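GCN5-related N-acetyltransferase (Brucella melitensis biovar Abortus, PDB 4J3G) probably transfers an acetyl group from acetyl-coenzyme A to an amine, perhaps the N-terminal alanine of a ribosomal protein. Local coordinates at residues 137-142 against 157-162; 26-31 against 128-133; 41-46 against 110-115; 149-154 against 179-184. One frame throughout, in Å; residues are numbered along the deposited sequence. Where two conformers were deposited one is given.

How the contacts relate
From the N terminus, strand 25-28 and the turn after it supply 26-31, and contact 2 closes a long loop when this segment meets the end of helix 119-133. Within that loop lies contact 3, a shorter closure in which helix 34-47 touches the turn after strand 103-110. Only after both have closed does contact 1 open, joining strand 138-144 to the entry of strand 160-171. Contact 4 crosses it: helix 148-156 leaves between the two segments of contact 1 and meets strand 174-184 beyond them. Contacts 1 and 4, centres about 6 Å apart, form one interior region on the sheet, whereas contact 3 stands about 23 Å from contact 1, centre to centre. Ile128 links contact 2 to contacts 1 and 4.

Contact 1: residues 137-142 against 157-162; sequences HVLIAG and QGFEEC. With EDO (1,2-ethanediol), chain G.
Phe159 turns its ring obliquely toward Leu139 and Ala141, two residues on the same face of strand 138-144. The ring leads with CE2 and CZ: Phe159 CZ lies 3.9 Å from Leu139 CB, while CE2 stands 3.7 Å from the carbonyl oxygen Leu139 O and 4.3 Å from Ala141 CB. Its CG is anti to its own carbonyl carbon (chi1 -76°), a setting that sends the ring from the loop before strand 160-171 toward strand 138-144. The backbones stay well apart, 8.4 Å between Ala141 CA and Phe159 CA, so a long, flat apolar side chain suits the task of spanning the distance. Leu139 meets the ring with CB, its branched end packing on helix 119-133, and the small methyl of Ala141 touches the ring at CE2 without bulk. All three residues are buried, and the contact is one of apolar packing. Just before Phe159 the backbone turns at Gly158, whose positive phi would press any CB against the carbonyl oxygen of Gln157; glycine fits there for that reason. Strand 174-184 runs between strands 138-144 and 160-171 in the sheet, and Phe159 reaches across it. His154 of helix 148-156 meets the Phe159 ring edge-to-face, Ile128 of helix 119-133 packs on both Leu139 and Phe159, and Leu106 of strand 103-110 touches all three residues of the contact.

Contact 2: residues 26-31 against 128-133; sequences IRHATE and IEEARE
His28 and Glu130 both set CG anti to the carbonyl carbon (chi1 -69° and -78°), and Glu130 then bends again at its second torsion, which carries its carboxylate toward the imidazole. The two side chains come from opposite directions, from the first strand and from helix 119-133. They meet where Glu130 OE2 lies 2.8 Å from His28 NE2, at the edge of the ring and near its plane. The separation is short, yet the N-H...O angle of 120° makes the bond weak, and Glu130 OE2 also sits 3.1 Å from His28 CE1. Ring and carboxylate planes are almost perpendicular. Histidine suits this exposed strand end because it offers a polar nitrogen at the tip of a rigid ring, whereas glutamate has the reach to meet it from a helix. The carboxylate is shared: OE1 forms a salt bridge with Arg134, just past the helix, and this stronger partner probably fixes the group in place. Ile26 packs on Thr122 and Leu123 of the same helix, an apolar contact near the polar pair. The pair itself is a local link between the first strand and helix 119-133, which pack against each other in the mixed alpha/beta fold of the GNAT acetyltransferases.

Contact 3: residues 41-46 against 110-115; sequences YNDAVE and VASNAR. With SO4 (sulfate ion), chain E.
Asp43 and Ser112 join helix 34-47 to the loop after strand 103-110, a loop that leads into what is probably the GNAT pyrophosphate-binding loop, beginning at Arg115. The direct link is a hydrogen bond from Ser112 OG to Asp43 OD2, modelled at 2.5 Å; so short a length is doubtful in detail, although the pairing itself is plain. Asp43 extends with CG opposite its backbone N (chi1 -158°), pointing from the helix toward the loop. Its other oxygen, OD1, accepts from Asn47 ND2, so both carboxylate oxygens have partners. A short polar side chain on each side suits this surface site, where the backbones come fairly close. Within the loop, Ala114 N bonds back to Ala111 O at 2.9 Å and tightens the turn. Hydrogen bonds to an anion follow at Arg115, where a sulfate, probably from the crystallisation liquor, is held. The anion also accepts from the backbone N atoms of Gly116 and Gly120, consistent with the place where a coenzyme A pyrophosphate would be held. Arginine suits this position because its guanidinium edge presents two N-H groups together: Arg115 NE reaches sulfate O3 at 2.9 Å, and Arg115 NH2 reaches sulfate O4 at 3.0 Å, nearly straight at 165°.

Contact 4: residues 149-154 against 179-184; sequences ASIALH and LFMQKI
The carbonyl oxygen Ser150 O is gripped twice by His154, the residue whose CB packs on Met181 across the contact. His154 ND1 donates to Ser150 O at 2.9 Å with an N-H...O angle of 159°, and His154 N adds the ordinary helical bond at 3.0 Å. These two donors approach from opposite faces of the carbonyl plane, ND1 standing above that plane while the oxygen lies in the plane of the imidazole. The ND1 bond should restrain the ring's rotation, while the backbone N-H merely shares the acceptor; histidine suits a buried helical position here because ND1 can donate to a carbonyl of the preceding turn. His154 CB is then 3.9 Å from Met181 SD, with the sulfur placed obliquely to the ring, 5.5 Å from the His154 centroid. Helix 148-156 here lies over strand 174-184, their local directions only 13° apart and their axes 10.2 Å at closest approach. It is the connecting helix of a beta-alpha-beta crossover in the GNAT fold: strands 138-144 and 160-171 run parallel, and strand 174-184 is inserted antiparallel between them. Ile151 supplies branched bulk at this interface. Its CD1 meets Leu179 CD2 tightly at 3.5 Å, while its CG2 lies 3.9 Å from Met181 SD, Ile151 and Met181 crossing at about a right angle. Methionine suits this place between helix and strand because its unbranched chain can bend: a turn at chi3 (79°) brings Met181 CE to 3.8 Å from Ile151 O. Phe180 and Gln182, flanking Met181 along the strand, also reach the second subunit.

Contact 1: residues 137-142 against 157-162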
loop_
_atom_site.group_PDB
_atom_site.type_symbol
_atom_site.label_atom_id
_atom_site.label_comp_id
_atom_site.label_asym_id
_atom_site.label_seq_id
_atom_site.Cartn_x
_atom_site.Cartn_y
_atom_site.Cartn_z
ATOM N N HIS A 137 -3.723 -4.596 15.144
ATOM C CA HIS A 137 -2.446 -4.347 15.779
ATOM C C HIS A 137 -1.886 -2.993 15.448
ATOM O O HIS A 137 -1.325 -2.306 16.320
ATOM C CB HIS A 137 -1.422 -5.449 15.404
ATOM C CG HIS A 137 -0.142 -5.369 16.173
ATOM N ND1 HIS A 137 -0.091 -5.487 17.551
ATOM C CD2 HIS A 137 1.113 -5.093 15.775
ATOM C CE1 HIS A 137 1.150 -5.301 17.959
ATOM N NE2 HIS A 137 1.907 -5.086 16.901
ATOM N N VAL A 138 -1.923 -2.619 14.182
ATOM C CA VAL A 138 -1.397 -1.323 13.751
ATOM C C VAL A 138 -2.418 -0.585 12.920
ATOM O O VAL A 138 -2.962 -1.149 11.965
ATOM C CB VAL A 138 -0.110 -1.453 12.873
ATOM C CG1 VAL A 138 0.451 -0.067 12.548
ATOM C CG2 VAL A 138 0.929 -2.274 13.563
ATOM N N LEU A 139 -2.646 0.702 13.253
ATOM C CA LEU A 139 -3.300 1.641 12.338
ATOM C C LEU A 139 -2.301 2.503 11.574
ATOM O O LEU A 139 -1.359 3.061 12.138
ATOM C CB LEU A 139 -4.285 2.572 13.071
ATOM C CG LEU A 139 -5.495 1.835 13.694
ATOM C CD1 LEU A 139 -6.164 2.753 14.726
ATOM C CD2 LEU A 139 -6.448 1.396 12.612
ATOM N N ILE A 140 -2.515 2.587 10.279
ATOM C CA ILE A 140 -1.707 3.441 9.412
ATOM C C ILE A 140 -2.529 4.611 8.876
ATOM O O ILE A 140 -3.664 4.419 8.445
ATOM C CB ILE A 140 -1.179 2.612 8.244
ATOM C CG1 ILE A 140 -0.314 1.451 8.749
ATOM C CG2 ILE A 140 -0.341 3.473 7.300
ATOM C CD1 ILE A 140 0.984 1.882 9.382
ATOM N N ALA A 141 -1.935 5.820 8.866
ATOM C CA ALA A 141 -2.510 6.983 8.189
ATOM C C ALA A 141 -1.530 7.377 7.078
ATOM O O ALA A 141 -0.349 7.479 7.315
ATOM C CB ALA A 141 -2.719 8.124 9.154
ATOM N N GLY A 142 -2.078 7.573 5.872
ATOM C CA GLY A 142 -1.353 8.179 4.771
ATOM C C GLY A 142 -1.893 9.553 4.564
ATOM O O GLY A 142 -3.085 9.726 4.252
ATOM N N GLN A 157 -3.444 11.912 18.862
ATOM C CA GLN A 157 -4.020 10.647 19.245
ATOM C C GLN A 157 -2.968 9.534 19.340
ATOM O O GLN A 157 -3.323 8.374 19.467
ATOM C CB GLN A 157 -5.076 10.240 18.199
ATOM C CG GLN A 157 -6.247 11.188 18.097
ATOM C CD GLN A 157 -6.925 11.285 19.423
ATOM O OE1 GLN A 157 -7.320 10.269 19.990
ATOM N NE2 GLN A 157 -7.011 12.485 19.964
ATOM N N GLY A 158 -1.692 9.865 19.286
ATOM C CA GLY A 158 -0.665 8.899 19.560
ATOM C C GLY A 158 -0.039 8.290 18.340
ATOM O O GLY A 158 0.784 7.415 18.463
ATOM N N PHE A 159 -0.396 8.786 17.146
ATOM C CA PHE A 159 0.290 8.391 15.934
ATOM C C PHE A 159 1.697 9.025 15.898
ATOM O O PHE A 159 1.875 10.141 16.388
ATOM C CB PHE A 159 -0.476 8.836 14.705
ATOM C CG PHE A 159 -1.674 7.992 14.399
ATOM C CD1 PHE A 159 -2.837 8.080 15.168
ATOM C CD2 PHE A 159 -1.650 7.098 13.345
ATOM C CE1 PHE A 159 -3.942 7.258 14.887
ATOM C CE2 PHE A 159 -2.762 6.321 13.043
ATOM C CZ PHE A 159 -3.894 6.384 13.837
ATOM N N GLU A 160 2.672 8.290 15.344
ATOM C CA GLU A 160 4.045 8.780 15.131
ATOM C C GLU A 160 4.350 8.777 13.651
ATOM O O GLU A 160 3.803 7.949 12.908
ATOM C CB GLU A 160 5.089 7.914 15.877
ATOM C CG GLU A 160 4.870 7.817 17.396
ATOM C CD GLU A 160 6.148 7.500 18.198
ATOM O OE1 GLU A 160 7.071 6.803 17.688
ATOM O OE2 GLU A 160 6.237 7.958 19.357
ATOM N N GLU A 161 5.239 9.671 13.218
ATOM C CA GLU A 161 5.646 9.673 11.813
ATOM C C GLU A 161 6.571 8.512 11.493
ATOM O O GLU A 161 7.476 8.183 12.251
ATOM C CB GLU A 161 6.345 10.970 11.414
ATOM C CG GLU A 161 5.517 12.187 11.622
ATOM C CD GLU A 161 6.086 13.408 10.926
ATOM O OE1 GLU A 161 7.229 13.340 10.327
ATOM O OE2 GLU A 161 5.365 14.421 10.958
ATOM N N CYS A 162 6.360 7.923 10.337
ATOM C CA CYS A 162 7.200 6.845 9.825
ATOM C C CYS A 162 8.171 7.458 8.841
ATOM O O CYS A 162 9.371 7.217 8.928
ATOM C CB CYS A 162 6.326 5.829 9.150
ATOM S SG CYS A 162 5.185 5.048 10.319
HETATM C C1 EDO G . -4.012 11.340 0.930
HETATM O O1 EDO G . -4.784 11.371 2.147
HETATM C C2 EDO G . -3.516 9.934 0.653
HETATM O O2 EDO G . -4.542 9.272 -0.048
#

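Contact 2: residues 26-31 against 128-133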
loop_
_atom_site.group_PDB
_atom_site.type_symbol
_atom_site.label_atom_id
_atom_site.label_comp_id
_atom_site.label_asym_id
_atom_site.label_seq_id
_atom_site.Cartn_x
_atom_site.Cartn_y
_atom_site.Cartn_z
ATOM N N ILE A 26 -21.572 9.994 17.578
ATOM C CA ILE A 26 -20.822 9.053 16.730
ATOM C C ILE A 26 -21.550 7.719 16.751
ATOM O O ILE A 26 -21.866 7.205 17.823
ATOM C CB ILE A 26 -19.380 8.846 17.237
ATOM C CG1 ILE A 26 -18.706 10.187 17.488
ATOM C CG2 ILE A 26 -18.572 8.000 16.253
ATOM C CD1 ILE A 26 -18.519 11.039 16.247
ATOM N N ARG A 27 -21.831 7.168 15.570
ATOM C CA ARG A 27 -22.510 5.885 15.444
ATOM C C ARG A 27 -22.115 5.230 14.144
ATOM O O ARG A 27 -21.455 5.850 13.289
ATOM C CB ARG A 27 -24.051 6.083 15.459
ATOM C CG ARG A 27 -24.568 6.919 14.297
ATOM C CD ARG A 27 -26.089 7.011 14.224
ATOM N NE ARG A 27 -26.520 7.979 13.206
ATOM C CZ ARG A 27 -26.559 7.745 11.886
ATOM N NH1 ARG A 27 -26.179 6.584 11.381
ATOM N NH2 ARG A 27 -26.959 8.703 11.060
ATOM N N HIS A 28 -22.512 3.980 13.973
ATOM C CA HIS A 28 -22.211 3.270 12.750
ATOM C C HIS A 28 -23.092 3.733 11.614
ATOM O O HIS A 28 -24.263 4.044 11.828
ATOM C CB HIS A 28 -22.383 1.779 12.919
ATOM C CG HIS A 28 -21.365 1.166 13.819
ATOM N ND1 HIS A 28 -20.224 0.565 13.344
ATOM C CD2 HIS A 28 -21.297 1.093 15.167
ATOM C CE1 HIS A 28 -19.497 0.135 14.360
ATOM N NE2 HIS A 28 -20.123 0.448 15.479
ATOM N N ALA A 29 -22.524 3.756 10.406
ATOM C CA ALA A 29 -23.246 4.184 9.209
ATOM C C ALA A 29 -24.299 3.164 8.816
ATOM O O ALA A 29 -24.071 1.961 8.895
ATOM C CB ALA A 29 -22.280 4.369 8.035
ATOM N N THR A 30 -25.418 3.662 8.330
ATOM C CA THR A 30 -26.462 2.803 7.765
ATOM C C THR A 30 -26.643 3.163 6.307
ATOM O O THR A 30 -26.097 4.158 5.836
ATOM C CB THR A 30 -27.805 3.007 8.512
ATOM O OG1 THR A 30 -28.251 4.360 8.319
ATOM C CG2 THR A 30 -27.621 2.753 9.995
ATOM N N GLU A 31 -27.465 2.384 5.620
ATOM C CA GLU A 31 -27.796 2.625 4.238
ATOM C C GLU A 31 -28.421 4.012 4.055
ATOM O O GLU A 31 -28.192 4.655 3.048
ATOM C CB GLU A 31 -28.740 1.528 3.736
ATOM C CG GLU A 31 -28.890 1.459 2.221
ATOM C CD GLU A 31 -27.688 0.840 1.502
ATOM O OE1 GLU A 31 -26.675 0.507 2.142
ATOM O OE2 GLU A 31 -27.762 0.705 0.265
ATOM N N ILE A 128 -10.288 4.472 16.594
ATOM C CA ILE A 128 -9.218 3.820 17.300
ATOM C C ILE A 128 -9.787 2.820 18.328
ATOM O O ILE A 128 -9.283 1.715 18.471
ATOM C CB ILE A 128 -8.309 4.848 18.054
ATOM C CG1 ILE A 128 -7.429 5.611 17.064
ATOM C CG2 ILE A 128 -7.443 4.173 19.079
ATOM C CD1 ILE A 128 -6.699 6.814 17.671
ATOM N N GLU A 129 -10.805 3.219 19.066
ATOM C CA GLU A 129 -11.371 2.287 20.065
ATOM C C GLU A 129 -11.990 1.066 19.399
ATOM O O GLU A 129 -11.849 -0.055 19.912
ATOM C CB GLU A 129 -12.438 2.970 20.935
ATOM C CG GLU A 129 -11.913 4.157 21.737
ATOM C CD GLU A 129 -10.757 3.806 22.665
ATOM O OE1 GLU A 129 -10.687 2.646 23.162
ATOM O OE2 GLU A 129 -9.877 4.676 22.868
ATOM N N GLU A 130 -12.697 1.284 18.290
ATOM C CA GLU A 130 -13.257 0.161 17.486
ATOM C C GLU A 130 -12.166 -0.757 16.978
ATOM O O GLU A 130 -12.280 -1.981 17.057
ATOM C CB GLU A 130 -14.048 0.664 16.312
ATOM C CG GLU A 130 -15.430 1.162 16.643
ATOM C CD GLU A 130 -16.471 0.047 16.709
ATOM O OE1 GLU A 130 -16.107 -1.168 16.595
ATOM O OE2 GLU A 130 -17.654 0.408 16.867
ATOM N N ALA A 131 -11.070 -0.176 16.505
ATOM C CA ALA A 131 -9.952 -0.968 16.045
ATOM C C ALA A 131 -9.373 -1.817 17.173
ATOM O O ALA A 131 -9.056 -2.998 16.982
ATOM C CB ALA A 131 -8.875 -0.055 15.450
ATOM N N ARG A 132 -9.188 -1.194 18.327
ATOM C CA ARG A 132 -8.676 -1.867 19.526
ATOM C C ARG A 132 -9.549 -3.077 19.868
ATOM O O ARG A 132 -9.045 -4.188 20.155
ATOM C CB ARG A 132 -8.718 -0.878 20.694
ATOM C CG ARG A 132 -7.567 -0.887 21.643
ATOM C CD ARG A 132 -7.608 0.390 22.519
ATOM N NE ARG A 132 -6.347 1.110 22.379
ATOM C CZ ARG A 132 -6.174 2.417 22.516
ATOM N NH1 ARG A 132 -7.185 3.230 22.834
ATOM N NH2 ARG A 132 -4.950 2.913 22.346
ATOM N N GLU A 133 -10.861 -2.842 19.854
ATOM C CA GLU A 133 -11.844 -3.849 20.191
ATOM C C GLU A 133 -11.767 -5.009 19.231
ATOM O O GLU A 133 -11.936 -6.142 19.629
ATOM C CB GLU A 133 -13.223 -3.252 20.069
ATOM C CG GLU A 133 -14.306 -4.054 20.737
ATOM C CD GLU A 133 -15.462 -3.170 21.137
ATOM O OE1 GLU A 133 -15.492 -2.721 22.311
ATOM O OE2 GLU A 133 -16.303 -2.866 20.264
#

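Contact 3: residues 41-46 against 110-115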
loop_
_atom_site.group_PDB
_atom_site.type_symbol
_atom_site.label_atom_id
_atom_site.label_comp_id
_atom_site.label_asym_id
_atom_site.label_seq_id
_atom_site.Cartn_x
_atom_site.Cartn_y
_atom_site.Cartn_z
ATOM N N TYR A 41 -17.669 12.461 0.360
ATOM C CA TYR A 41 -16.639 11.855 -0.452
ATOM C C TYR A 41 -16.379 12.626 -1.760
ATOM O O TYR A 41 -15.233 12.997 -2.058
ATOM C CB TYR A 41 -17.003 10.456 -0.764
ATOM C CG TYR A 41 -15.998 9.752 -1.650
ATOM C CD1 TYR A 41 -14.890 9.141 -1.118
ATOM C CD2 TYR A 41 -16.154 9.732 -3.026
ATOM C CE1 TYR A 41 -13.959 8.488 -1.942
ATOM C CE2 TYR A 41 -15.236 9.079 -3.852
ATOM C CZ TYR A 41 -14.145 8.458 -3.291
ATOM O OH TYR A 41 -13.192 7.892 -4.124
ATOM N N ASN A 42 -17.429 12.928 -2.539
ATOM C CA ASN A 42 -17.211 13.717 -3.759
ATOM C C ASN A 42 -16.656 15.146 -3.524
ATOM O O ASN A 42 -15.890 15.657 -4.348
ATOM C CB ASN A 42 -18.491 13.788 -4.603
ATOM C CG ASN A 42 -18.730 12.542 -5.460
ATOM O OD1 ASN A 42 -17.807 11.794 -5.829
ATOM N ND2 ASN A 42 -19.978 12.365 -5.844
ATOM N N ASP A 43 -17.044 15.760 -2.411
ATOM C CA ASP A 43 -16.493 17.045 -1.992
ATOM C C ASP A 43 -14.983 16.912 -1.810
ATOM O O ASP A 43 -14.248 17.705 -2.368
ATOM C CB ASP A 43 -17.134 17.507 -0.686
ATOM C CG ASP A 43 -17.032 19.037 -0.461
ATOM O OD1 ASP A 43 -16.066 19.712 -0.891
ATOM O OD2 ASP A 43 -17.984 19.572 0.140
ATOM N N ALA A 44 -14.557 15.880 -1.077
ATOM C CA ALA A 44 -13.095 15.606 -0.890
ATOM C C ALA A 44 -12.382 15.352 -2.226
ATOM O O ALA A 44 -11.250 15.851 -2.457
ATOM C CB ALA A 44 -12.870 14.459 0.053
ATOM N N VAL A 45 -13.026 14.592 -3.106
ATOM C CA VAL A 45 -12.459 14.315 -4.436
ATOM C C VAL A 45 -12.242 15.597 -5.261
ATOM O O VAL A 45 -11.187 15.786 -5.913
ATOM C CB VAL A 45 -13.360 13.337 -5.196
ATOM C CG1 VAL A 45 -12.928 13.203 -6.641
ATOM C CG2 VAL A 45 -13.321 11.996 -4.503
ATOM N N GLU A 46 -13.240 16.476 -5.216
ATOM C CA GLU A 46 -13.248 17.696 -6.029
ATOM C C GLU A 46 -12.381 18.799 -5.490
ATOM O O GLU A 46 -11.766 19.522 -6.274
ATOM C CB GLU A 46 -14.673 18.250 -6.090
ATOM C CG GLU A 46 -15.616 17.377 -6.864
ATOM C CD GLU A 46 -17.088 17.757 -6.650
ATOM O OE1 GLU A 46 -17.402 18.907 -6.241
ATOM O OE2 GLU A 46 -17.923 16.873 -6.867
ATOM N N VAL A 110 -14.255 14.993 6.755
ATOM C CA VAL A 110 -15.160 15.951 7.408
ATOM C C VAL A 110 -15.762 16.817 6.339
ATOM O O VAL A 110 -15.071 17.186 5.393
ATOM C CB VAL A 110 -14.397 16.828 8.427
ATOM C CG1 VAL A 110 -15.363 17.800 9.131
ATOM C CG2 VAL A 110 -13.666 15.946 9.428
ATOM N N ALA A 111 -17.054 17.114 6.475
ATOM C CA ALA A 111 -17.727 18.079 5.581
ATOM C C ALA A 111 -16.936 19.399 5.361
ATOM O O ALA A 111 -16.352 19.991 6.304
ATOM C CB ALA A 111 -19.147 18.351 6.078
ATOM N N SER A 112 -16.881 19.832 4.100
ATOM C CA SER A 112 -16.074 20.971 3.697
ATOM C C SER A 112 -16.486 22.246 4.416
ATOM O O SER A 112 -15.647 23.120 4.634
ATOM C CB SER A 112 -16.216 21.206 2.184
ATOM O OG SER A 112 -17.595 21.292 1.864
ATOM N N ASN A 113 -17.762 22.348 4.793
ATOM C CA ASN A 113 -18.252 23.545 5.460
ATOM C C ASN A 113 -18.247 23.385 6.984
ATOM O O ASN A 113 -18.722 24.269 7.719
ATOM C CB ASN A 113 -19.643 23.922 4.952
ATOM C CG ASN A 113 -20.719 22.960 5.418
ATOM O OD1 ASN A 113 -20.427 21.897 5.978
ATOM N ND2 ASN A 113 -21.979 23.306 5.146
ATOM N N ALA A 114 -17.691 22.268 7.465
ATOM C CA ALA A 114 -17.615 22.026 8.902
ATOM C C ALA A 114 -16.186 21.762 9.410
ATOM O O ALA A 114 -16.027 21.193 10.478
ATOM C CB ALA A 114 -18.541 20.877 9.286
ATOM N N ARG A 115 -15.166 22.233 8.687
ATOM C CA ARG A 115 -13.776 22.036 9.129
ATOM C C ARG A 115 -13.404 22.915 10.372
ATOM O O ARG A 115 -13.957 23.993 10.602
ATOM C CB ARG A 115 -12.771 22.310 7.992
ATOM C CG ARG A 115 -13.092 21.624 6.671
ATOM C CD ARG A 115 -13.087 20.091 6.782
ATOM N NE ARG A 115 -11.879 19.555 7.436
ATOM C CZ ARG A 115 -10.736 19.270 6.818
ATOM N NH1 ARG A 115 -10.567 19.496 5.491
ATOM N NH2 ARG A 115 -9.734 18.791 7.524
HETATM S S SO4 E . -11.047 18.892 11.141
HETATM O O1 SO4 E . -10.113 19.778 11.905
HETATM O O2 SO4 E . -11.980 18.223 12.106
HETATM O O3 SO4 E . -11.868 19.809 10.304
HETATM O O4 SO4 E . -10.271 17.923 10.319
#

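Contact 4: residues 149-154 against 179-184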
loop_
_atom_site.group_PDB
_atom_site.type_symbol
_atom_site.label_atom_id
_atom_site.label_comp_id
_atom_site.label_asym_id
_atom_site.label_seq_id
_atom_site.Cartn_x
_atom_site.Cartn_y
_atom_site.Cartn_z
ATOM N N ALA A 149 -2.095 20.294 9.692
ATOM C CA ALA A 149 -3.263 20.117 10.555
ATOM C C ALA A 149 -3.642 18.681 10.722
ATOM O O ALA A 149 -3.833 18.210 11.841
ATOM C CB ALA A 149 -4.433 20.904 10.039
ATOM N N SER A 150 -3.708 17.941 9.622
ATOM C CA SER A 150 -4.036 16.538 9.743
ATOM C C SER A 150 -2.952 15.767 10.513
ATOM O O SER A 150 -3.254 14.892 11.321
ATOM C CB SER A 150 -4.264 15.884 8.375
ATOM O OG SER A 150 -4.666 14.531 8.571
ATOM N N ILE A 151 -1.696 16.096 10.264
ATOM C CA ILE A 151 -0.586 15.416 10.942
ATOM C C ILE A 151 -0.689 15.669 12.463
ATOM O O ILE A 151 -0.582 14.723 13.272
ATOM C CB ILE A 151 0.758 15.876 10.363
ATOM C CG1 ILE A 151 0.904 15.344 8.916
ATOM C CG2 ILE A 151 1.915 15.386 11.188
ATOM C CD1 ILE A 151 1.906 16.109 8.078
ATOM N N ALA A 152 -0.912 16.924 12.840
ATOM C CA ALA A 152 -1.010 17.281 14.277
ATOM C C ALA A 152 -2.234 16.576 14.930
ATOM O O ALA A 152 -2.181 16.150 16.093
ATOM C CB ALA A 152 -1.112 18.791 14.418
ATOM N N LEU A 153 -3.332 16.487 14.180
ATOM C CA LEU A 153 -4.536 15.822 14.666
ATOM C C LEU A 153 -4.221 14.350 14.981
ATOM O O LEU A 153 -4.525 13.850 16.067
ATOM C CB LEU A 153 -5.684 15.988 13.636
ATOM C CG LEU A 153 -7.102 15.449 13.875
ATOM C CD1 LEU A 153 -8.143 16.210 13.039
ATOM C CD2 LEU A 153 -7.161 13.985 13.534
ATOM N N HIS A 154 -3.618 13.649 14.020
ATOM C CA HIS A 154 -3.222 12.263 14.244
ATOM C C HIS A 154 -2.196 12.151 15.362
ATOM O O HIS A 154 -2.310 11.305 16.201
ATOM C CB HIS A 154 -2.698 11.625 12.952
ATOM C CG HIS A 154 -3.773 11.290 11.958
ATOM N ND1 HIS A 154 -4.412 12.247 11.207
ATOM C CD2 HIS A 154 -4.264 10.096 11.547
ATOM C CE1 HIS A 154 -5.295 11.662 10.410
ATOM N NE2 HIS A 154 -5.208 10.358 10.580
ATOM N N LEU A 179 2.988 11.148 3.513
ATOM C CA LEU A 179 3.578 10.881 4.812
ATOM C C LEU A 179 2.797 9.752 5.452
ATOM O O LEU A 179 1.540 9.760 5.441
ATOM C CB LEU A 179 3.485 12.111 5.718
ATOM C CG LEU A 179 3.771 11.783 7.188
ATOM C CD1 LEU A 179 5.217 11.522 7.513
ATOM C CD2 LEU A 179 3.302 12.908 8.049
ATOM N N PHE A 180 3.514 8.720 5.902
ATOM C CA PHE A 180 2.898 7.673 6.670
ATOM C C PHE A 180 3.098 7.948 8.176
ATOM O O PHE A 180 4.203 8.321 8.618
ATOM C CB PHE A 180 3.490 6.299 6.309
ATOM C CG PHE A 180 2.903 5.646 5.079
ATOM C CD1 PHE A 180 1.555 5.470 4.936
ATOM C CD2 PHE A 180 3.739 5.124 4.094
ATOM C CE1 PHE A 180 1.018 4.820 3.826
ATOM C CE2 PHE A 180 3.207 4.490 2.979
ATOM C CZ PHE A 180 1.841 4.334 2.857
ATOM N N MET A 181 2.020 7.762 8.945
ATOM C CA MET A 181 2.044 7.711 10.393
ATOM C C MET A 181 1.424 6.443 10.832
ATOM O O MET A 181 0.613 5.852 10.106
ATOM C CB MET A 181 1.233 8.874 11.041
ATOM C CG MET A 181 1.678 10.232 10.545
ATOM S SD MET A 181 0.839 11.616 11.305
ATOM C CE MET A 181 1.725 11.688 12.842
ATOM N N GLN A 182 1.754 6.036 12.050
ATOM C CA GLN A 182 1.252 4.753 12.558
ATOM C C GLN A 182 0.976 4.878 14.029
ATOM O O GLN A 182 1.613 5.701 14.770
ATOM C CB GLN A 182 2.241 3.581 12.322
ATOM C CG GLN A 182 3.477 3.608 13.187
ATOM C CD GLN A 182 4.341 2.366 13.026
ATOM O OE1 GLN A 182 5.467 2.473 12.654
ATOM N NE2 GLN A 182 3.778 1.198 13.285
ATOM N N LYS A 183 0.068 4.015 14.465
ATOM C CA LYS A 183 -0.252 3.839 15.891
ATOM C C LYS A 183 -0.312 2.318 16.181
ATOM O O LYS A 183 -1.056 1.600 15.545
ATOM C CB LYS A 183 -1.589 4.493 16.244
ATOM C CG LYS A 183 -1.869 4.530 17.741
ATOM C CD LYS A 183 -3.236 5.109 18.107
ATOM C CE LYS A 183 -3.562 4.901 19.596
ATOM N NZ LYS A 183 -2.615 5.606 20.499
ATOM N N ILE A 184 0.464 1.849 17.146
ATOM C CA ILE A 184 0.455 0.407 17.504
ATOM C C ILE A 184 -0.508 0.244 18.667
ATOM O O ILE A 184 -0.413 0.944 19.681
ATOM C CB ILE A 184 1.869 -0.154 17.883
ATOM C CG1 ILE A 184 2.819 -0.086 16.681
ATOM C CG2 ILE A 184 1.785 -1.615 18.347
ATOM C CD1 ILE A 184 4.259 -0.424 16.997
#